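Local coordinates for probable ABC transporter phosphite binding protein PhnD1 (Prochlorococcus marinus str. MIT 9301, PDB 5LQ5), which binds inorganic phosphite strongly, and methylphosphonate and phosphate only very weakly, probably as the solute-binding component of an ABC transporter, at residues S27-L30 / S31-L34; E134-L137 / N138-G141; E220-T223 / K224-K227. All blocks are in the same frame, centred on the assembly; numbering follows the deposited sequence.

Contact 1 (S27-L30 / S31-L34)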
loop_
_atom_site.group_PDB
_atom_site.type_symbol
_atom_site.label_atom_id
_atom_site.label_comp_id
_atom_site.label_asym_id
_atom_site.label_seq_id
_atom_site.Cartn_x
_atom_site.Cartn_y
_atom_site.Cartn_z
ATOM N N SER A 27 -7.078 -15.302 5.065
ATOM C CA SER A 27 -7.409 -16.441 4.203
ATOM C C SER A 27 -8.170 -17.530 4.955
ATOM O O SER A 27 -9.128 -18.092 4.458
ATOM C CB SER A 27 -6.161 -17.014 3.528
ATOM O OG SER A 27 -5.626 -16.046 2.619
ATOM N N LYS A 28 -7.749 -17.789 6.177
ATOM C CA LYS A 28 -8.392 -18.838 6.983
ATOM C C LYS A 28 -9.836 -18.473 7.339
ATOM O O LYS A 28 -10.726 -19.319 7.304
ATOM C CB LYS A 28 -7.565 -19.174 8.238
ATOM C CG LYS A 28 -6.410 -20.132 7.948
ATOM C CD LYS A 28 -5.550 -20.370 9.182
ATOM C CE LYS A 28 -4.236 -21.068 8.836
ATOM N NZ LYS A 28 -4.313 -22.547 8.954
ATOM N N GLU A 29 -10.071 -17.210 7.635
ATOM C CA GLU A 29 -11.417 -16.713 7.946
ATOM C C GLU A 29 -12.308 -16.760 6.689
ATOM O O GLU A 29 -13.449 -17.200 6.737
ATOM C CB GLU A 29 -11.390 -15.303 8.541
ATOM C CG GLU A 29 -12.761 -14.757 8.981
ATOM C CD GLU A 29 -13.471 -15.645 10.009
ATOM O OE1 GLU A 29 -12.791 -16.359 10.800
ATOM O OE2 GLU A 29 -14.730 -15.628 10.030
ATOM N N LEU A 30 -11.804 -16.276 5.563
ATOM C CA LEU A 30 -12.558 -16.409 4.300
ATOM C C LEU A 30 -12.932 -17.848 3.981
ATOM O O LEU A 30 -14.058 -18.149 3.580
ATOM C CB LEU A 30 -11.762 -15.821 3.113
ATOM C CG LEU A 30 -12.227 -14.448 2.663
ATOM C CD1 LEU A 30 -12.146 -13.423 3.786
ATOM C CD2 LEU A 30 -11.370 -14.041 1.471
ATOM N N SER A 31 -11.986 -18.746 4.196
ATOM C CA SER A 31 -12.215 -20.153 3.899
ATOM C C SER A 31 -13.343 -20.732 4.760
ATOM O O SER A 31 -14.170 -21.498 4.284
ATOM C CB SER A 31 -10.956 -20.976 4.114
ATOM O OG SER A 31 -11.236 -22.349 3.924
ATOM N N LYS A 32 -13.371 -20.350 6.029
ATOM C CA LYS A 32 -14.436 -20.813 6.943
ATOM C C LYS A 32 -15.825 -20.315 6.498
ATOM O O LYS A 32 -16.789 -21.076 6.451
ATOM C CB LYS A 32 -14.169 -20.359 8.368
ATOM C CG LYS A 32 -13.112 -21.174 9.096
ATOM C CD LYS A 32 -12.948 -20.711 10.534
ATOM C CE LYS A 32 -11.677 -21.270 11.157
ATOM N NZ LYS A 32 -11.384 -20.652 12.476
ATOM N N GLN A 33 -15.911 -19.031 6.165
ATOM C CA GLN A 33 -17.187 -18.399 5.795
ATOM C C GLN A 33 -17.685 -18.726 4.397
ATOM O O GLN A 33 -18.902 -18.834 4.181
ATOM C CB GLN A 33 -17.131 -16.903 5.957
ATOM C CG GLN A 33 -16.951 -16.437 7.392
ATOM C CD GLN A 33 -17.423 -14.996 7.607
ATOM O OE1 GLN A 33 -18.495 -14.593 7.132
ATOM N NE2 GLN A 33 -16.603 -14.192 8.272
ATOM N N LEU A 34 -16.766 -18.842 3.452
ATOM C CA LEU A 34 -17.105 -19.194 2.051
ATOM C C LEU A 34 -17.137 -20.678 1.716
ATOM O O LEU A 34 -17.626 -21.057 0.658
ATOM C CB LEU A 34 -16.131 -18.511 1.074
ATOM C CG LEU A 34 -16.163 -16.990 1.198
ATOM C CD1 LEU A 34 -14.991 -16.380 0.450
ATOM C CD2 LEU A 34 -17.482 -16.384 0.750
HETATM O O HOH W 1 -10.612 -17.985 11.022
#
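The flat groups that meet here are the carboxylate of Glu-29 and the side-chain amide of Gln-33, one helical turn apart, their planes turned 69° against each other. Gln-33 NE2 donates to Glu-29 OE2 at 2.9 Å; the oxygen takes the bond on its anti lone pair, away from OE1, and lies about 20° out of the plane of the Gln-33 amide. Glu-29 CG stands anti to the backbone N (chi1 -176°), and a bend at chi2 brings the carboxylate back toward the next turn. At its other oxygen, a water donates to Glu-29 OE1 over 2.7 Å and accepts from Lys-32 NZ over 3.1 Å, bridging two opposite charges. OE2 also bonds to His-240. A leucine in place of Gln-33 has no NE2 to give, and Glu-29 OE2, left with His-240 alone of these two partners, would probably be freer to turn. On the buried side, Leu-30 and Leu-34 lie side by side, with Leu-30 CG 4.0 Å from Leu-34 CD1. Such i to i+4 pairing, polar on one side and apolar on another, suits an amphipathic helix, here helix 16-34 of the beta-alpha-beta unit between strands 5-10 and 37-40.

Contact 2 (E134-L137 / N138-G141); sequences EYFL and NQAG
A Schellman motif ends helix 127-139, and the residues that touch across its last turns are Tyr-135 and Phe-136 with Gln-139, and Phe-136 with Ala-140. The chain leaves the helix at Gly-141, whose phi is positive (81°), a value that glycine adopts easily. Gly-141 N bonds to Asn-138 O at 3.0 Å. Before it, Ala-140 N donates to Phe-136 O and Gln-139 N to Tyr-135 O, both at 3.1 Å.

The side chain of Gln-139 reaches back to both rings. Its CG lies beside the backbone N (chi1 -77°), and the chain then runs out extended to the aromatic residues of the preceding turn. Gln-139 OE1 lies in the ring plane of Phe-136, at the edge, 3.6 Å from CD1. This probably sets a partly negative oxygen against weakly positive ring hydrogens. Gln-139 NE2 lies 3.5 Å from Tyr-135 OH and 3.7 Å from CZ, approaching obliquely. That ring and the amide plane are 36° apart.

The side chain of Phe-136 is about 11 Å from the bound phosphite and packs on Thr-200. A turn back along the helix, Glu-134 OE1 forms a salt bridge with Arg-130. Lys-112 NZ bonds to Ala-140 O just beyond the helix end. Helix 127-139 links strands 119-121 and 153-154 in a beta-alpha-beta unit, with Glu-134 and Leu-137 resting on Phe-121 of the first strand.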
loop_
_atom_site.group_PDB
_atom_site.type_symbol
_atom_site.label_atom_id
_atom_site.label_comp_id
_atom_site.label_asym_id
_atom_site.label_seq_id
_atom_site.Cartn_x
_atom_site.Cartn_y
_atom_site.Cartn_z
ATOM N N GLU A 134 6.277 12.123 -4.635
ATOM C CA GLU A 134 6.853 12.813 -5.801
ATOM C C GLU A 134 5.971 13.995 -6.264
ATOM O O GLU A 134 6.480 15.081 -6.566
ATOM C CB GLU A 134 7.153 11.864 -6.971
ATOM C CG GLU A 134 7.942 12.563 -8.079
ATOM C CD GLU A 134 8.594 11.656 -9.119
ATOM O OE1 GLU A 134 8.414 10.430 -9.090
ATOM O OE2 GLU A 134 9.282 12.209 -10.007
ATOM N N TYR A 135 4.667 13.752 -6.343
ATOM C CA TYR A 135 3.708 14.806 -6.660
ATOM C C TYR A 135 3.880 16.025 -5.749
ATOM O O TYR A 135 3.945 17.159 -6.225
ATOM C CB TYR A 135 2.273 14.240 -6.594
ATOM C CG TYR A 135 1.159 15.183 -6.915
ATOM C CD1 TYR A 135 0.889 15.542 -8.234
ATOM C CD2 TYR A 135 0.315 15.625 -5.924
ATOM C CE1 TYR A 135 -0.168 16.385 -8.527
ATOM C CE2 TYR A 135 -0.752 16.446 -6.192
ATOM C CZ TYR A 135 -0.991 16.813 -7.493
ATOM O OH TYR A 135 -2.055 17.626 -7.733
ATOM N N PHE A 136 3.942 15.782 -4.450
ATOM C CA PHE A 136 4.077 16.873 -3.456
ATOM C C PHE A 136 5.434 17.565 -3.519
ATOM O O PHE A 136 5.532 18.806 -3.462
ATOM C CB PHE A 136 3.758 16.407 -2.053
ATOM C CG PHE A 136 2.342 15.920 -1.868
ATOM C CD1 PHE A 136 1.244 16.687 -2.256
ATOM C CD2 PHE A 136 2.124 14.677 -1.311
ATOM C CE1 PHE A 136 -0.048 16.206 -2.076
ATOM C CE2 PHE A 136 0.839 14.191 -1.127
ATOM C CZ PHE A 136 -0.255 14.949 -1.508
ATOM N N LEU A 137 6.483 16.765 -3.685
ATOM C CA LEU A 137 7.839 17.313 -3.883
ATOM C C LEU A 137 7.841 18.282 -5.065
ATOM O O LEU A 137 8.328 19.423 -4.988
ATOM C CB LEU A 137 8.860 16.202 -4.128
ATOM C CG LEU A 137 9.310 15.478 -2.857
ATOM C CD1 LEU A 137 9.884 14.109 -3.178
ATOM C CD2 LEU A 137 10.334 16.300 -2.092
ATOM N N ASN A 138 7.264 17.826 -6.165
ATOM C CA ASN A 138 7.183 18.622 -7.400
ATOM C C ASN A 138 6.416 19.922 -7.201
ATOM O O ASN A 138 6.805 20.955 -7.721
ATOM C CB ASN A 138 6.570 17.830 -8.551
ATOM C CG ASN A 138 7.466 16.722 -9.089
ATOM O OD1 ASN A 138 8.634 16.530 -8.710
ATOM N ND2 ASN A 138 6.892 15.946 -9.957
ATOM N N GLN A 139 5.365 19.876 -6.407
ATOM C CA GLN A 139 4.594 21.092 -6.084
ATOM C C GLN A 139 5.432 22.105 -5.319
ATOM O O GLN A 139 5.269 23.302 -5.508
ATOM C CB GLN A 139 3.356 20.746 -5.287
ATOM C CG GLN A 139 2.242 20.164 -6.158
ATOM C CD GLN A 139 0.940 19.983 -5.415
ATOM O OE1 GLN A 139 0.925 19.679 -4.219
ATOM N NE2 GLN A 139 -0.172 20.165 -6.123
ATOM N N ALA A 140 6.336 21.600 -4.486
ATOM C CA ALA A 140 7.363 22.439 -3.769
ATOM C C ALA A 140 8.590 22.881 -4.615
ATOM O O ALA A 140 9.506 23.538 -4.098
ATOM C CB ALA A 140 7.860 21.689 -2.547
ATOM N N GLY A 141 8.614 22.508 -5.887
ATOM C CA GLY A 141 9.752 22.783 -6.776
ATOM C C GLY A 141 10.926 21.842 -6.659
ATOM O O GLY A 141 12.006 22.152 -7.172
#

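Contact 3 (E220-T223 / K224-K227)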
loop_
_atom_site.group_PDB
_atom_site.type_symbol
_atom_site.label_atom_id
_atom_site.label_comp_id
_atom_site.label_asym_id
_atom_site.label_seq_id
_atom_site.Cartn_x
_atom_site.Cartn_y
_atom_site.Cartn_z
ATOM N N GLU A 220 -22.732 -19.180 -9.007
ATOM C CA GLU A 220 -23.476 -17.911 -9.058
ATOM C C GLU A 220 -23.595 -17.329 -7.654
ATOM O O GLU A 220 -23.833 -18.054 -6.696
ATOM C CB GLU A 220 -24.887 -18.075 -9.660
ATOM C CG GLU A 220 -24.913 -18.277 -11.170
ATOM C CD GLU A 220 -24.795 -19.734 -11.562
ATOM O OE1 GLU A 220 -23.929 -20.411 -10.961
ATOM O OE2 GLU A 220 -25.536 -20.183 -12.466
ATOM N N GLY A 221 -23.377 -16.017 -7.564
ATOM C CA GLY A 221 -23.483 -15.254 -6.311
ATOM C C GLY A 221 -22.225 -15.245 -5.447
ATOM O O GLY A 221 -22.209 -14.584 -4.417
ATOM N N PHE A 222 -21.176 -15.956 -5.874
ATOM C CA PHE A 222 -19.925 -16.056 -5.092
ATOM C C PHE A 222 -19.277 -14.700 -4.865
ATOM O O PHE A 222 -18.908 -14.377 -3.741
ATOM C CB PHE A 222 -18.909 -17.009 -5.727
ATOM C CG PHE A 222 -17.652 -17.182 -4.909
ATOM C CD1 PHE A 222 -17.629 -18.053 -3.818
ATOM C CD2 PHE A 222 -16.492 -16.463 -5.198
ATOM C CE1 PHE A 222 -16.481 -18.199 -3.048
ATOM C CE2 PHE A 222 -15.341 -16.613 -4.431
ATOM C CZ PHE A 222 -15.328 -17.485 -3.366
ATOM N N THR A 223 -19.152 -13.900 -5.908
ATOM C CA THR A 223 -18.502 -12.580 -5.745
ATOM C C THR A 223 -19.243 -11.708 -4.738
ATOM O O THR A 223 -18.638 -11.080 -3.903
ATOM C CB THR A 223 -18.356 -11.818 -7.080
ATOM O OG1 THR A 223 -17.862 -12.719 -8.071
ATOM C CG2 THR A 223 -17.372 -10.672 -6.956
ATOM N N LYS A 224 -20.565 -11.703 -4.835
ATOM C CA LYS A 224 -21.414 -11.023 -3.862
ATOM C C LYS A 224 -21.197 -11.531 -2.415
ATOM O O LYS A 224 -21.108 -10.736 -1.486
ATOM C CB LYS A 224 -22.897 -11.126 -4.253
ATOM C CG LYS A 224 -23.785 -10.158 -3.478
ATOM C CD LYS A 224 -24.859 -9.533 -4.355
ATOM C CE LYS A 224 -24.282 -8.465 -5.276
ATOM N NZ LYS A 224 -25.332 -7.772 -6.070
ATOM N N GLU A 225 -21.083 -12.850 -2.262
ATOM C CA GLU A 225 -20.854 -13.498 -0.943
ATOM C C GLU A 225 -19.469 -13.092 -0.394
ATOM O O GLU A 225 -19.308 -12.738 0.780
ATOM C CB GLU A 225 -20.928 -15.019 -1.066
ATOM C CG GLU A 225 -20.917 -15.763 0.272
ATOM C CD GLU A 225 -20.813 -17.279 0.139
ATOM O OE1 GLU A 225 -20.571 -17.801 -0.978
ATOM O OE2 GLU A 225 -20.946 -17.948 1.183
ATOM N N LEU A 226 -18.473 -13.138 -1.271
ATOM C CA LEU A 226 -17.096 -12.724 -0.929
ATOM C C LEU A 226 -17.031 -11.266 -0.429
ATOM O O LEU A 226 -16.444 -10.954 0.612
ATOM C CB LEU A 226 -16.189 -12.921 -2.167
ATOM C CG LEU A 226 -14.744 -12.380 -2.078
ATOM C CD1 LEU A 226 -13.990 -13.066 -0.967
ATOM C CD2 LEU A 226 -14.018 -12.564 -3.394
ATOM N N LYS A 227 -17.673 -10.384 -1.167
ATOM C CA LYS A 227 -17.721 -8.970 -0.791
ATOM C C LYS A 227 -18.401 -8.806 0.583
ATOM O O LYS A 227 -17.913 -8.105 1.479
ATOM C CB LYS A 227 -18.427 -8.197 -1.886
ATOM C CG LYS A 227 -18.538 -6.724 -1.648
ATOM C CD LYS A 227 -19.081 -6.022 -2.889
ATOM C CE LYS A 227 -19.472 -4.598 -2.570
ATOM N NZ LYS A 227 -19.828 -3.831 -3.806
#
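The backbone enters helix 222-231 here: Gly-221, at the N-cap position with a positive phi of 86°, accepts through its O a bond from Glu-225 N at 3.0 Å. Two more bonds continue the turn, from Leu-226 N to Phe-222 O at 2.8 Å and from Lys-227 N to Thr-223 O at 3.0 Å. Gly-221 has no side chain to cap the first amides; its O takes the first i to i+4 bond of the helix.

Phe-222 CG stands anti to the backbone N (chi1 -177°), which lets the ring pass alongside the following turn. Its CE2 comes within 4.4 Å of Leu-226 CD2, a loose apolar touch. Phe-222 CD1 lies 4.1 Å from Glu-225 OE1, and the ring and carboxylate planes are nearly perpendicular, 81° apart. On the outer side, Lys-224 CB sits 3.5 Å from Gly-221 O. Thr-223 OG1 turns to another partner, a hydrogen bond with Glu-215 OE2.

The ring of Phe-222 also stacks with that of Phe-218, and Phe-222, Thr-223 and Leu-226 all touch Leu-214. These contacts set the first turn of helix 222-231, with glycine at its N-cap position, against the short helix 214-218 that precedes it.

How the contacts relate
From the N terminus, contact 1 comes first, on helix 16-34. Contact 2 follows at the end of helix 127-139, and contact 3 at the start of helix 222-231. Each lies within about two turns of one helix and pairs residues one turn apart, so none closes a long loop, and they follow in series without nesting or crossing. Contacts 1 and 3 touch: Leu-30 CD2 meets Leu-226 CD1 at 3.7 Å, and Leu-34 CD2 meets Glu-225 CD at 3.5 Å. This packs helix 16-34 against helix 222-231 in one lobe. Contact 2 lies in the other lobe of this periplasmic binding protein, its centre about 43 Å from that of contact 1.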